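Local coordinates for protein ubiquitin-conjugating enzyme E2, putative (PDB 2Q0V) that probably takes part in ubiquitin conjugation, as a member of the E2 fold family related to the UBE2V-type variant enzymes, at residues L54-C59 against S75-C80; T95-S100 against L144-E149; F62-T67 against E135-A140. All blocks are in the same frame, centred on the assembly; numbering follows the deposited sequence.

Contact 1 of 3, residues L54-C59 against S75-C80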
ATOM      1  N   LEU A  54      12.238   3.454  -9.756  1.00 48.69           N
ATOM      2  CA  LEU A  54      11.225   2.531  -9.181  1.00 46.87           C
ATOM      3  C   LEU A  54      10.535   3.081  -7.922  1.00 45.48           C
ATOM      4  O   LEU A  54      10.361   2.381  -6.935  1.00 44.41           O
ATOM      5  CB  LEU A  54      11.821   1.148  -8.893  1.00 47.10           C
ATOM      6  CG  LEU A  54      12.673   0.429  -9.944  1.00 48.30           C
ATOM      7  CD1 LEU A  54      14.111   0.268  -9.440  1.00 49.05           C
ATOM      8  CD2 LEU A  54      12.069  -0.929 -10.221  1.00 48.69           C
ATOM      9  N   SER A  55      10.144   4.345  -7.979  1.00 43.98           N
ATOM     10  CA  SER A  55       9.675   5.046  -6.808  1.00 43.19           C
ATOM     11  C   SER A  55       8.153   5.055  -6.648  1.00 42.09           C
ATOM     12  O   SER A  55       7.661   5.050  -5.529  1.00 41.59           O
ATOM     13  CB  SER A  55      10.205   6.486  -6.802  1.00 42.74           C
ATOM     14  OG  SER A  55      11.614   6.504  -6.761  1.00 42.64           O
ATOM     15  N   ASN A  56       7.438   5.104  -7.762  1.00 41.50           N
ATOM     16  CA  ASN A  56       5.980   5.264  -7.787  1.00 41.63           C
ATOM     17  C   ASN A  56       5.238   3.971  -8.153  1.00 39.95           C
ATOM     18  O   ASN A  56       5.472   3.383  -9.220  1.00 39.36           O
ATOM     19  CB  ASN A  56       5.579   6.373  -8.767  1.00 42.19           C
ATOM     20  CG  ASN A  56       5.246   7.694  -8.057  1.00 47.67           C
ATOM     21  OD1 ASN A  56       6.136   8.548  -7.815  1.00 50.96           O
ATOM     22  ND2 ASN A  56       3.950   7.873  -7.716  1.00 49.73           N
ATOM     23  N   TRP A  57       4.332   3.546  -7.282  1.00 38.24           N
ATOM     24  CA  TRP A  57       3.672   2.255  -7.466  1.00 37.55           C
ATOM     25  C   TRP A  57       2.185   2.397  -7.543  1.00 37.18           C
ATOM     26  O   TRP A  57       1.581   3.039  -6.686  1.00 37.29           O
ATOM     27  CB  TRP A  57       4.048   1.264  -6.347  1.00 37.12           C
ATOM     28  CG  TRP A  57       5.538   0.968  -6.295  1.00 37.18           C
ATOM     29  CD1 TRP A  57       6.536   1.836  -5.929  1.00 35.37           C
ATOM     30  CD2 TRP A  57       6.184  -0.266  -6.612  1.00 35.65           C
ATOM     31  NE1 TRP A  57       7.757   1.217  -6.004  1.00 32.31           N
ATOM     32  CE2 TRP A  57       7.576  -0.072  -6.415  1.00 35.71           C
ATOM     33  CE3 TRP A  57       5.730  -1.518  -7.030  1.00 35.70           C
ATOM     34  CZ2 TRP A  57       8.519  -1.086  -6.653  1.00 35.89           C
ATOM     35  CZ3 TRP A  57       6.656  -2.520  -7.256  1.00 35.52           C
ATOM     36  CH2 TRP A  57       8.042  -2.300  -7.057  1.00 36.33           C
ATOM     37  N   SER A  58       1.612   1.782  -8.574  1.00 37.23           N
ATOM     38  CA  SER A  58       0.176   1.579  -8.681  1.00 38.14           C
ATOM     39  C   SER A  58      -0.257   0.281  -7.985  1.00 37.59           C
ATOM     40  O   SER A  58       0.242  -0.798  -8.306  1.00 37.63           O
ATOM     41  CB  SER A  58      -0.247   1.540 -10.143  1.00 37.90           C
ATOM     42  OG  SER A  58      -0.203   2.844 -10.669  1.00 41.77           O
ATOM     43  N   CYS A  59      -1.208   0.416  -7.061  1.00 37.32           N
ATOM     44  CA  CYS A  59      -1.657  -0.660  -6.180  1.00 37.18           C
ATOM     45  C   CYS A  59      -3.176  -0.836  -6.165  1.00 37.20           C
ATOM     46  O   CYS A  59      -3.928   0.112  -6.386  1.00 37.54           O
ATOM     47  CB  CYS A  59      -1.156  -0.404  -4.765  1.00 36.41           C
ATOM     48  SG  CYS A  59       0.629  -0.113  -4.666  1.00 37.83           S
ATOM     49  N   SER A  75      -8.136   1.722  -5.634  1.00 33.75           N
ATOM     50  CA  SER A  75      -6.874   2.061  -6.292  1.00 34.00           C
ATOM     51  C   SER A  75      -6.039   3.004  -5.418  1.00 33.97           C
ATOM     52  O   SER A  75      -6.572   3.942  -4.802  1.00 33.01           O
ATOM     53  CB  SER A  75      -7.119   2.748  -7.641  1.00 34.68           C
ATOM     54  OG  SER A  75      -7.460   1.807  -8.646  1.00 37.21           O
ATOM     55  N   LEU A  76      -4.731   2.752  -5.368  1.00 33.23           N
ATOM     56  CA  LEU A  76      -3.879   3.594  -4.601  1.00 33.42           C
ATOM     57  C   LEU A  76      -2.482   3.717  -5.162  1.00 34.28           C
ATOM     58  O   LEU A  76      -2.115   3.003  -6.078  1.00 34.55           O
ATOM     59  CB  LEU A  76      -3.916   3.252  -3.105  1.00 33.36           C
ATOM     60  CG  LEU A  76      -3.810   1.926  -2.373  1.00 33.10           C
ATOM     61  CD1 LEU A  76      -3.918   2.285  -0.910  1.00 30.69           C
ATOM     62  CD2 LEU A  76      -4.871   0.888  -2.747  1.00 31.32           C
ATOM     63  N   THR A  77      -1.753   4.703  -4.654  1.00 35.32           N
ATOM     64  CA  THR A  77      -0.452   5.070  -5.168  1.00 36.59           C
ATOM     65  C   THR A  77       0.507   5.070  -3.988  1.00 36.10           C
ATOM     66  O   THR A  77       0.242   5.697  -2.975  1.00 36.43           O
ATOM     67  CB  THR A  77      -0.521   6.474  -5.880  1.00 36.92           C
ATOM     68  OG1 THR A  77      -1.388   6.374  -7.014  1.00 39.29           O
ATOM     69  CG2 THR A  77       0.832   6.945  -6.362  1.00 37.66           C
ATOM     70  N   ILE A  78       1.597   4.323  -4.113  1.00 36.26           N
ATOM     71  CA  ILE A  78       2.657   4.302  -3.086  1.00 35.91           C
ATOM     72  C   ILE A  78       3.932   4.947  -3.656  1.00 36.24           C
ATOM     73  O   ILE A  78       4.376   4.626  -4.738  1.00 35.41           O
ATOM     74  CB  ILE A  78       2.878   2.853  -2.506  1.00 35.07           C
ATOM     75  CG1 ILE A  78       1.616   2.430  -1.747  1.00 36.24           C
ATOM     76  CG2 ILE A  78       4.079   2.800  -1.580  1.00 34.14           C
ATOM     77  CD1 ILE A  78       1.697   1.111  -0.979  1.00 35.67           C
ATOM     78  N   PHE A  79       4.498   5.895  -2.942  1.00 38.23           N
ATOM     79  CA  PHE A  79       5.688   6.539  -3.436  1.00 40.12           C
ATOM     80  C   PHE A  79       6.843   6.267  -2.514  1.00 40.59           C
ATOM     81  O   PHE A  79       6.800   6.682  -1.359  1.00 40.98           O
ATOM     82  CB  PHE A  79       5.495   8.059  -3.548  1.00 41.78           C
ATOM     83  CG  PHE A  79       6.767   8.785  -3.925  1.00 43.36           C
ATOM     84  CD1 PHE A  79       7.193   8.806  -5.251  1.00 43.91           C
ATOM     85  CD2 PHE A  79       7.562   9.385  -2.949  1.00 45.17           C
ATOM     86  CE1 PHE A  79       8.373   9.427  -5.604  1.00 46.01           C
ATOM     87  CE2 PHE A  79       8.762  10.016  -3.297  1.00 47.60           C
ATOM     88  CZ  PHE A  79       9.166  10.036  -4.625  1.00 45.40           C
ATOM     89  N   CYS A  80       7.876   5.603  -3.019  1.00 41.46           N
ATOM     90  CA  CYS A  80       9.085   5.319  -2.222  1.00 43.17           C
ATOM     91  C   CYS A  80      10.195   6.339  -2.511  1.00 44.43           C
ATOM     92  O   CYS A  80      10.803   6.286  -3.580  1.00 45.04           O
ATOM     93  CB  CYS A  80       9.615   3.908  -2.529  1.00 43.39           C
ATOM     94  SG  CYS A  80       8.416   2.532  -2.354  1.00 42.43           S
TER
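Trp57 pairs with Ile78, and Cys59 with Leu76, as antiparallel hydrogen-bonded pairs at the middle of the four-stranded meander of the ubiquitin-conjugating (UBC) fold, in the hairpin of strands 56-62 and 73-79. Both pairs are closed by bonds in each direction: Trp57 N gives its hydrogen to Ile78 O at 2.8 Å, and Ile78 N to Trp57 O, Cys59 N to Leu76 O and Leu76 N to Cys59 O are all 2.9 Å. One bond more, Cys80 N to Ser55 O at 2.6 Å, carries the pairing past the strand ends.

Apolar contacts follow the same alternation. On the face turned to helix 125-135, Cys59 SG rests 4.0 Å from Ile78 CG1, while Ile125 and Leu129 of the helix close over this layer. Trp57 turns its CG beside its own backbone N (chi1 -61°), which lays the pyrrole end of the indole along the strand next to Cys80. There Cys80 SG approaches the five-membered ring obliquely, 4.6 Å from its centroid.

The other face is mixed: Asn56, Ser58 and Thr77 share it with the ring of Phe79. Here Thr77 CG2 lies 3.5 Å from Asn56 ND2, and Thr77 OG1 is hydrogen-bonded to Asp94 OD2. The indole nitrogen is satisfied within its own segment: Trp57 NE1 donates to Leu54 O at 3.0 Å, from above the carbonyl plane.

Contact 2 of 3, residues T95-S100 against L144-E149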
ATOM      1  N   THR A  95      -8.970   5.986  -5.121  1.00 40.06           N
ATOM      2  CA  THR A  95     -10.372   5.665  -4.870  1.00 39.33           C
ATOM      3  C   THR A  95     -10.771   6.168  -3.492  1.00 40.22           C
ATOM      4  O   THR A  95     -10.011   6.019  -2.504  1.00 39.78           O
ATOM      5  CB  THR A  95     -10.657   4.152  -4.956  1.00 38.79           C
ATOM      6  OG1 THR A  95     -10.086   3.618  -6.150  1.00 38.69           O
ATOM      7  CG2 THR A  95     -12.138   3.875  -4.992  1.00 37.69           C
ATOM      8  N   LYS A  96     -11.962   6.775  -3.441  1.00 40.59           N
ATOM      9  CA  LYS A  96     -12.492   7.373  -2.236  1.00 41.15           C
ATOM     10  C   LYS A  96     -12.806   6.319  -1.205  1.00 41.05           C
ATOM     11  O   LYS A  96     -13.412   5.297  -1.512  1.00 41.67           O
ATOM     12  CB  LYS A  96     -13.742   8.192  -2.535  1.00 41.46           C
ATOM     13  CG  LYS A  96     -13.441   9.565  -3.115  1.00 46.08           C
ATOM     14  CD  LYS A  96     -14.451  10.618  -2.651  1.00 51.01           C
ATOM     15  CE  LYS A  96     -14.431  11.829  -3.586  1.00 54.26           C
ATOM     16  NZ  LYS A  96     -14.619  13.147  -2.862  1.00 58.31           N
ATOM     17  N   ILE A  97     -12.413   6.593   0.032  1.00 40.37           N
ATOM     18  CA  ILE A  97     -12.640   5.678   1.119  1.00 39.89           C
ATOM     19  C   ILE A  97     -12.849   6.469   2.413  1.00 40.47           C
ATOM     20  O   ILE A  97     -12.367   7.601   2.562  1.00 40.55           O
ATOM     21  CB  ILE A  97     -11.462   4.642   1.207  1.00 40.01           C
ATOM     22  CG1 ILE A  97     -11.860   3.400   2.017  1.00 39.22           C
ATOM     23  CG2 ILE A  97     -10.151   5.301   1.664  1.00 37.63           C
ATOM     24  CD1 ILE A  97     -10.783   2.338   2.063  1.00 39.19           C
ATOM     25  N   GLU A  98     -13.604   5.894   3.332  1.00 41.13           N
ATOM     26  CA  GLU A  98     -13.670   6.431   4.698  1.00 42.19           C
ATOM     27  C   GLU A  98     -13.082   5.398   5.622  1.00 41.15           C
ATOM     28  O   GLU A  98     -13.638   4.302   5.784  1.00 40.74           O
ATOM     29  CB  GLU A  98     -15.104   6.795   5.108  1.00 42.62           C
ATOM     30  CG  GLU A  98     -15.653   7.965   4.310  1.00 47.33           C
ATOM     31  CD  GLU A  98     -15.224   9.317   4.853  1.00 53.65           C
ATOM     32  OE1 GLU A  98     -15.295   9.510   6.093  1.00 57.08           O
ATOM     33  OE2 GLU A  98     -14.826  10.188   4.046  1.00 56.17           O
ATOM     34  N   MET A  99     -11.920   5.739   6.175  1.00 41.10           N
ATOM     35  CA  MET A  99     -11.242   4.901   7.174  1.00 41.27           C
ATOM     36  C   MET A  99     -10.580   5.808   8.189  1.00 39.87           C
ATOM     37  O   MET A  99     -10.065   6.871   7.830  1.00 40.69           O
ATOM     38  CB  MET A  99     -10.170   4.026   6.531  1.00 40.95           C
ATOM     39  CG  MET A  99     -10.676   2.792   5.854  1.00 42.56           C
ATOM     40  SD  MET A  99      -9.467   1.443   5.776  1.00 44.39           S
ATOM     41  CE  MET A  99      -8.131   2.231   4.936  1.00 40.82           C
ATOM     42  N   SER A 100     -10.545   5.388   9.447  1.00 38.83           N
ATOM     43  CA  SER A 100      -9.905   6.216  10.482  1.00 37.91           C
ATOM     44  C   SER A 100      -8.425   6.593  10.224  1.00 36.99           C
ATOM     45  O   SER A 100      -7.939   7.569  10.788  1.00 37.68           O
ATOM     46  CB  SER A 100     -10.105   5.611  11.873  1.00 37.83           C
ATOM     47  OG  SER A 100      -9.297   4.447  12.036  1.00 40.33           O
ATOM     48  N   LEU A 144     -18.553   1.819   8.862  1.00 51.63           N
ATOM     49  CA  LEU A 144     -18.482   3.229   8.494  1.00 52.35           C
ATOM     50  C   LEU A 144     -19.179   3.484   7.140  1.00 52.57           C
ATOM     51  O   LEU A 144     -18.920   2.764   6.167  1.00 53.29           O
ATOM     52  CB  LEU A 144     -17.019   3.659   8.433  1.00 52.15           C
ATOM     53  CG  LEU A 144     -16.515   4.815   9.292  1.00 53.59           C
ATOM     54  CD1 LEU A 144     -14.987   4.846   9.168  1.00 54.98           C
ATOM     55  CD2 LEU A 144     -17.117   6.162   8.894  1.00 54.69           C
ATOM     56  N   PRO A 145     -20.094   4.471   7.082  1.00 52.66           N
ATOM     57  CA  PRO A 145     -20.729   4.834   5.789  1.00 52.45           C
ATOM     58  C   PRO A 145     -19.732   5.332   4.716  1.00 51.95           C
ATOM     59  O   PRO A 145     -18.957   6.259   4.963  1.00 51.56           O
ATOM     60  CB  PRO A 145     -21.727   5.943   6.181  1.00 52.49           C
ATOM     61  CG  PRO A 145     -21.967   5.732   7.679  1.00 52.68           C
ATOM     62  CD  PRO A 145     -20.638   5.268   8.207  1.00 52.65           C
ATOM     63  N   GLN A 146     -19.799   4.723   3.532  1.00 51.56           N
ATOM     64  CA  GLN A 146     -18.816   4.914   2.466  1.00 51.31           C
ATOM     65  C   GLN A 146     -19.267   5.850   1.337  1.00 52.34           C
ATOM     66  O   GLN A 146     -20.465   5.946   1.053  1.00 52.12           O
ATOM     67  CB  GLN A 146     -18.464   3.556   1.853  1.00 50.64           C
ATOM     68  CG  GLN A 146     -17.784   2.579   2.806  1.00 49.05           C
ATOM     69  CD  GLN A 146     -16.488   3.126   3.353  1.00 47.38           C
ATOM     70  OE1 GLN A 146     -15.632   3.592   2.592  1.00 45.73           O
ATOM     71  NE2 GLN A 146     -16.350   3.113   4.675  1.00 46.90           N
ATOM     72  N   PRO A 147     -18.300   6.515   0.655  1.00 53.08           N
ATOM     73  CA  PRO A 147     -18.629   7.217  -0.598  1.00 53.56           C
ATOM     74  C   PRO A 147     -19.245   6.251  -1.629  1.00 54.46           C
ATOM     75  O   PRO A 147     -19.214   5.030  -1.420  1.00 54.30           O
ATOM     76  CB  PRO A 147     -17.264   7.719  -1.089  1.00 53.31           C
ATOM     77  CG  PRO A 147     -16.391   7.725   0.121  1.00 53.34           C
ATOM     78  CD  PRO A 147     -16.871   6.638   1.005  1.00 52.58           C
ATOM     79  N   ASN A 148     -19.810   6.773  -2.719  1.00 55.51           N
ATOM     80  CA  ASN A 148     -20.304   5.895  -3.791  1.00 56.87           C
ATOM     81  C   ASN A 148     -19.156   5.112  -4.416  1.00 56.97           C
ATOM     82  O   ASN A 148     -18.030   5.616  -4.499  1.00 56.67           O
ATOM     83  CB  ASN A 148     -21.067   6.677  -4.870  1.00 57.41           C
ATOM     84  CG  ASN A 148     -22.389   7.252  -4.362  1.00 59.71           C
ATOM     85  OD1 ASN A 148     -23.164   6.577  -3.670  1.00 61.48           O
ATOM     86  ND2 ASN A 148     -22.648   8.511  -4.707  1.00 62.27           N
ATOM     87  N   GLU A 149     -19.451   3.890  -4.848  1.00 57.20           N
ATOM     88  CA  GLU A 149     -18.436   2.996  -5.407  1.00 57.95           C
ATOM     89  C   GLU A 149     -17.794   3.556  -6.675  1.00 57.94           C
ATOM     90  O   GLU A 149     -18.477   4.075  -7.551  1.00 58.12           O
ATOM     91  CB  GLU A 149     -18.999   1.580  -5.651  1.00 57.57           C
ATOM     92  CG  GLU A 149     -18.129   0.709  -6.562  1.00 57.85           C
ATOM     93  CD  GLU A 149     -18.419  -0.779  -6.442  1.00 59.43           C
ATOM     94  OE1 GLU A 149     -19.540  -1.139  -6.018  1.00 61.32           O
ATOM     95  OE2 GLU A 149     -17.519  -1.598  -6.772  1.00 61.28           O
TER
HETATM   96  O   HOH W   1     -15.554   3.787  -3.544  1.00 50.55           O
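Leu144 and Gln146 meet Glu98 where the chain beyond helix 125-135 runs back, almost antiparallel, along the loop that follows the fourth strand of the ubiquitin-conjugating (UBC) fold. Neither segment is a regular strand, yet one glutamine side chain pairs with both the N-H and the C=O of Glu98, much as a neighbouring strand would.

Leu144 comes first and puts a methyl group against the backbone, with CD1 3.7 Å from Glu98 O. Pro145 follows at the outer surface; its carbonyl O lies beside the aliphatic part of Glu98, near CB and CG.

Gln146 carries the polar part of the contact. Its chain folds at chi2 (-59°), which brings the O and N of the amide to the backbone N-H and C=O of Glu98. Gln146 OE1 accepts from Glu98 N at 3.2 Å, the donor being tilted from the plane of the side-chain carbonyl. Gln146 NE2 returns a nearly straight bond to Glu98 O (173°), on a lone pair and within the amide plane. The same nitrogen also donates to Leu144 O at 3.0 Å, here from above that carbonyl plane, so three bonds fix the rotation of the amide. Around it, Val68, Phe69 and Tyr74 pack on the glutamine side chain.

Pro147 is the apolar counterpart. Its ring lies between two side chains, CG 3.8 Å from Lys96 CB and CD 3.8 Å from Glu98 CG, while Pro147 O accepts a hydrogen bond from Arg72. Past the proline a water takes over: it donates to Asn148 O at 3.2 Å and, weakly, to Lys96 O at 3.3 Å.

Contact 3 of 3, residues F62-T67 against E135-A140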
ATOM      1  N   PHE A  62      -8.555  -5.206  -2.780  1.00 37.57           N
ATOM      2  CA  PHE A  62      -9.924  -5.711  -2.667  1.00 36.83           C
ATOM      3  C   PHE A  62     -10.518  -5.458  -1.271  1.00 35.64           C
ATOM      4  O   PHE A  62      -9.886  -5.733  -0.245  1.00 34.28           O
ATOM      5  CB  PHE A  62      -9.959  -7.187  -3.010  1.00 38.13           C
ATOM      6  CG  PHE A  62     -11.334  -7.806  -2.964  1.00 41.01           C
ATOM      7  CD1 PHE A  62     -11.549  -8.995  -2.261  1.00 43.63           C
ATOM      8  CD2 PHE A  62     -12.418  -7.222  -3.636  1.00 41.85           C
ATOM      9  CE1 PHE A  62     -12.849  -9.596  -2.216  1.00 44.03           C
ATOM     10  CE2 PHE A  62     -13.694  -7.805  -3.599  1.00 42.32           C
ATOM     11  CZ  PHE A  62     -13.912  -8.997  -2.888  1.00 41.88           C
ATOM     12  N   GLY A  63     -11.721  -4.896  -1.243  1.00 34.51           N
ATOM     13  CA  GLY A  63     -12.470  -4.711  -0.006  1.00 33.94           C
ATOM     14  C   GLY A  63     -12.666  -5.994   0.772  1.00 34.33           C
ATOM     15  O   GLY A  63     -12.661  -7.093   0.232  1.00 33.73           O
ATOM     16  N   GLN A  64     -12.833  -5.853   2.069  1.00 35.06           N
ATOM     17  CA  GLN A  64     -12.898  -7.004   2.950  1.00 35.95           C
ATOM     18  C   GLN A  64     -14.353  -7.597   2.992  1.00 35.76           C
ATOM     19  O   GLN A  64     -15.327  -6.859   3.245  1.00 36.12           O
ATOM     20  CB  GLN A  64     -12.354  -6.543   4.321  1.00 36.35           C
ATOM     21  CG  GLN A  64     -11.784  -7.574   5.262  1.00 37.36           C
ATOM     22  CD  GLN A  64     -10.674  -8.462   4.742  1.00 38.95           C
ATOM     23  OE1 GLN A  64      -9.488  -8.136   4.845  1.00 42.20           O
ATOM     24  NE2 GLN A  64     -11.043  -9.652   4.313  1.00 36.99           N
ATOM     25  N   PRO A  65     -14.517  -8.903   2.676  1.00 35.57           N
ATOM     26  CA  PRO A  65     -15.872  -9.492   2.805  1.00 36.11           C
ATOM     27  C   PRO A  65     -16.485  -9.310   4.204  1.00 37.57           C
ATOM     28  O   PRO A  65     -15.808  -9.533   5.246  1.00 37.72           O
ATOM     29  CB  PRO A  65     -15.668 -10.976   2.499  1.00 35.72           C
ATOM     30  CG  PRO A  65     -14.326 -11.067   1.769  1.00 35.41           C
ATOM     31  CD  PRO A  65     -13.517  -9.862   2.164  1.00 34.70           C
ATOM     32  N   GLY A  66     -17.745  -8.869   4.212  1.00 38.15           N
ATOM     33  CA  GLY A  66     -18.530  -8.727   5.430  1.00 38.17           C
ATOM     34  C   GLY A  66     -18.459  -7.339   6.027  1.00 38.71           C
ATOM     35  O   GLY A  66     -18.723  -7.161   7.221  1.00 39.21           O
ATOM     36  N   THR A  67     -18.112  -6.346   5.214  1.00 38.37           N
ATOM     37  CA  THR A  67     -17.864  -5.003   5.728  1.00 38.14           C
ATOM     38  C   THR A  67     -18.481  -4.041   4.737  1.00 38.77           C
ATOM     39  O   THR A  67     -18.904  -4.458   3.656  1.00 39.23           O
ATOM     40  CB  THR A  67     -16.323  -4.733   5.878  1.00 37.92           C
ATOM     41  OG1 THR A  67     -15.678  -4.850   4.600  1.00 37.09           O
ATOM     42  CG2 THR A  67     -15.692  -5.743   6.809  1.00 36.56           C
ATOM     43  N   GLU A 135      -7.185  -3.219   8.414  1.00 34.67           N
ATOM     44  CA  GLU A 135      -7.866  -2.075   8.980  1.00 35.40           C
ATOM     45  C   GLU A 135      -9.354  -2.011   8.652  1.00 35.07           C
ATOM     46  O   GLU A 135     -10.106  -1.423   9.417  1.00 35.33           O
ATOM     47  CB  GLU A 135      -7.214  -0.779   8.499  1.00 35.81           C
ATOM     48  CG  GLU A 135      -5.957  -0.436   9.257  1.00 38.95           C
ATOM     49  CD  GLU A 135      -6.159  -0.383  10.753  1.00 42.93           C
ATOM     50  OE1 GLU A 135      -6.837   0.567  11.235  1.00 45.55           O
ATOM     51  OE2 GLU A 135      -5.626  -1.290  11.447  1.00 42.67           O
ATOM     52  N   MET A 136      -9.752  -2.574   7.508  1.00 34.70           N
ATOM     53  CA  MET A 136     -11.140  -2.588   7.072  1.00 35.19           C
ATOM     54  C   MET A 136     -11.987  -3.457   7.984  1.00 37.01           C
ATOM     55  O   MET A 136     -13.181  -3.208   8.118  1.00 36.97           O
ATOM     56  CB  MET A 136     -11.261  -3.117   5.650  1.00 34.31           C
ATOM     57  CG  MET A 136     -10.821  -2.172   4.582  1.00 30.60           C
ATOM     58  SD  MET A 136     -10.672  -3.142   3.109  1.00 33.68           S
ATOM     59  CE  MET A 136     -10.423  -1.764   1.962  1.00 30.32           C
ATOM     60  N   LEU A 137     -11.352  -4.463   8.600  1.00 38.68           N
ATOM     61  CA  LEU A 137     -12.005  -5.369   9.557  1.00 40.36           C
ATOM     62  C   LEU A 137     -12.213  -4.768  10.929  1.00 41.65           C
ATOM     63  O   LEU A 137     -12.927  -5.345  11.743  1.00 43.29           O
ATOM     64  CB  LEU A 137     -11.232  -6.680   9.723  1.00 39.85           C
ATOM     65  CG  LEU A 137     -11.175  -7.615   8.527  1.00 39.79           C
ATOM     66  CD1 LEU A 137     -10.295  -8.779   8.868  1.00 40.64           C
ATOM     67  CD2 LEU A 137     -12.566  -8.069   8.090  1.00 38.11           C
ATOM     68  N   SER A 138     -11.617  -3.622  11.217  1.00 42.87           N
ATOM     69  CA  SER A 138     -11.722  -3.118  12.590  1.00 44.08           C
ATOM     70  C   SER A 138     -13.091  -2.507  12.818  1.00 45.48           C
ATOM     71  O   SER A 138     -13.787  -2.199  11.848  1.00 46.30           O
ATOM     72  CB  SER A 138     -10.618  -2.117  12.916  1.00 43.26           C
ATOM     73  OG  SER A 138     -10.922  -0.871  12.347  1.00 43.18           O
ATOM     74  N   SER A 139     -13.455  -2.298  14.090  1.00 46.37           N
ATOM     75  CA  SER A 139     -14.791  -1.847  14.468  1.00 47.14           C
ATOM     76  C   SER A 139     -14.980  -0.339  14.292  1.00 47.39           C
ATOM     77  O   SER A 139     -16.120   0.155  14.166  1.00 47.31           O
ATOM     78  CB  SER A 139     -15.126  -2.285  15.903  1.00 47.87           C
ATOM     79  OG  SER A 139     -15.308  -3.708  15.947  1.00 49.61           O
ATOM     80  N   ALA A 140     -13.868   0.393  14.283  1.00 46.82           N
ATOM     81  CA  ALA A 140     -13.906   1.811  13.942  1.00 45.86           C
ATOM     82  C   ALA A 140     -14.138   2.044  12.428  1.00 45.55           C
ATOM     83  O   ALA A 140     -14.471   3.166  12.023  1.00 45.90           O
ATOM     84  CB  ALA A 140     -12.643   2.488  14.400  1.00 45.66           C
TER
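Van der Waals packing between Met136 and the Gly63-Gln64 backbone joins the loop linking the second and third strands of the ubiquitin-conjugating (UBC) fold to the turn from Glu135 to Ser138, at the C-terminal end of helix 125-135. No hydrogen bond crosses between the two segments, so the fit depends on shape.

Met136 does most of the work. With CG beside its backbone N (chi1 -75°) and the chain extended beyond it, the side chain runs along the loop backbone. Its sulfur, Met136 SD, lies 3.6 Å from Gln64 N and 3.9 Å from Gly63 CA. Nearer the root of the side chain, Met136 CB meets Gln64 CB at 3.8 Å. Phe69 and Tyr74 also pack on this methionine, which is buried.

Both segments are shaped by turns. A type II turn from Gln64 to Thr67 bends the loop back. Thr67 brings its methyl, CG2, to 3.8 Å from Met136 O, while its hydroxyl is hydrogen-bonded to Phe69 N. The side chains of Thr67 and Leu137 cross at about a right angle, CG2 to CD2 4.1 Å. The turn on the helix side is of type I. Glu135 O accepts from Asn141 ND2 and from two donors of one residue, Ser138 N at 3.2 Å and Ser138 OG at 3.1 Å, the serine pair approaching from the same face of the carbonyl plane.

Contact 1 lies in the sheet, whereas contacts 2 and 3 gather at one end of the fold, their centres about 11 Å apart. Contact 1 is farther off, its centre about 20 Å from that of contact 2 and 22 Å from that of contact 3. A probable hydrogen bond from Ser75 N to Thr95 OG1, 2.8 Å, hands the sheet on to contact 2. Contact 3 continues from contact 1 along the chain, through the loop of the hairpin. Between contacts 2 and 3 the junction is apolar: Met99 SD packs 4.0 Å from Met136 CG, and Ile97 CD1 lies 4.1 Å from Met136 CE. Together the three contacts tie the sheet to the chain that follows helix 125-135.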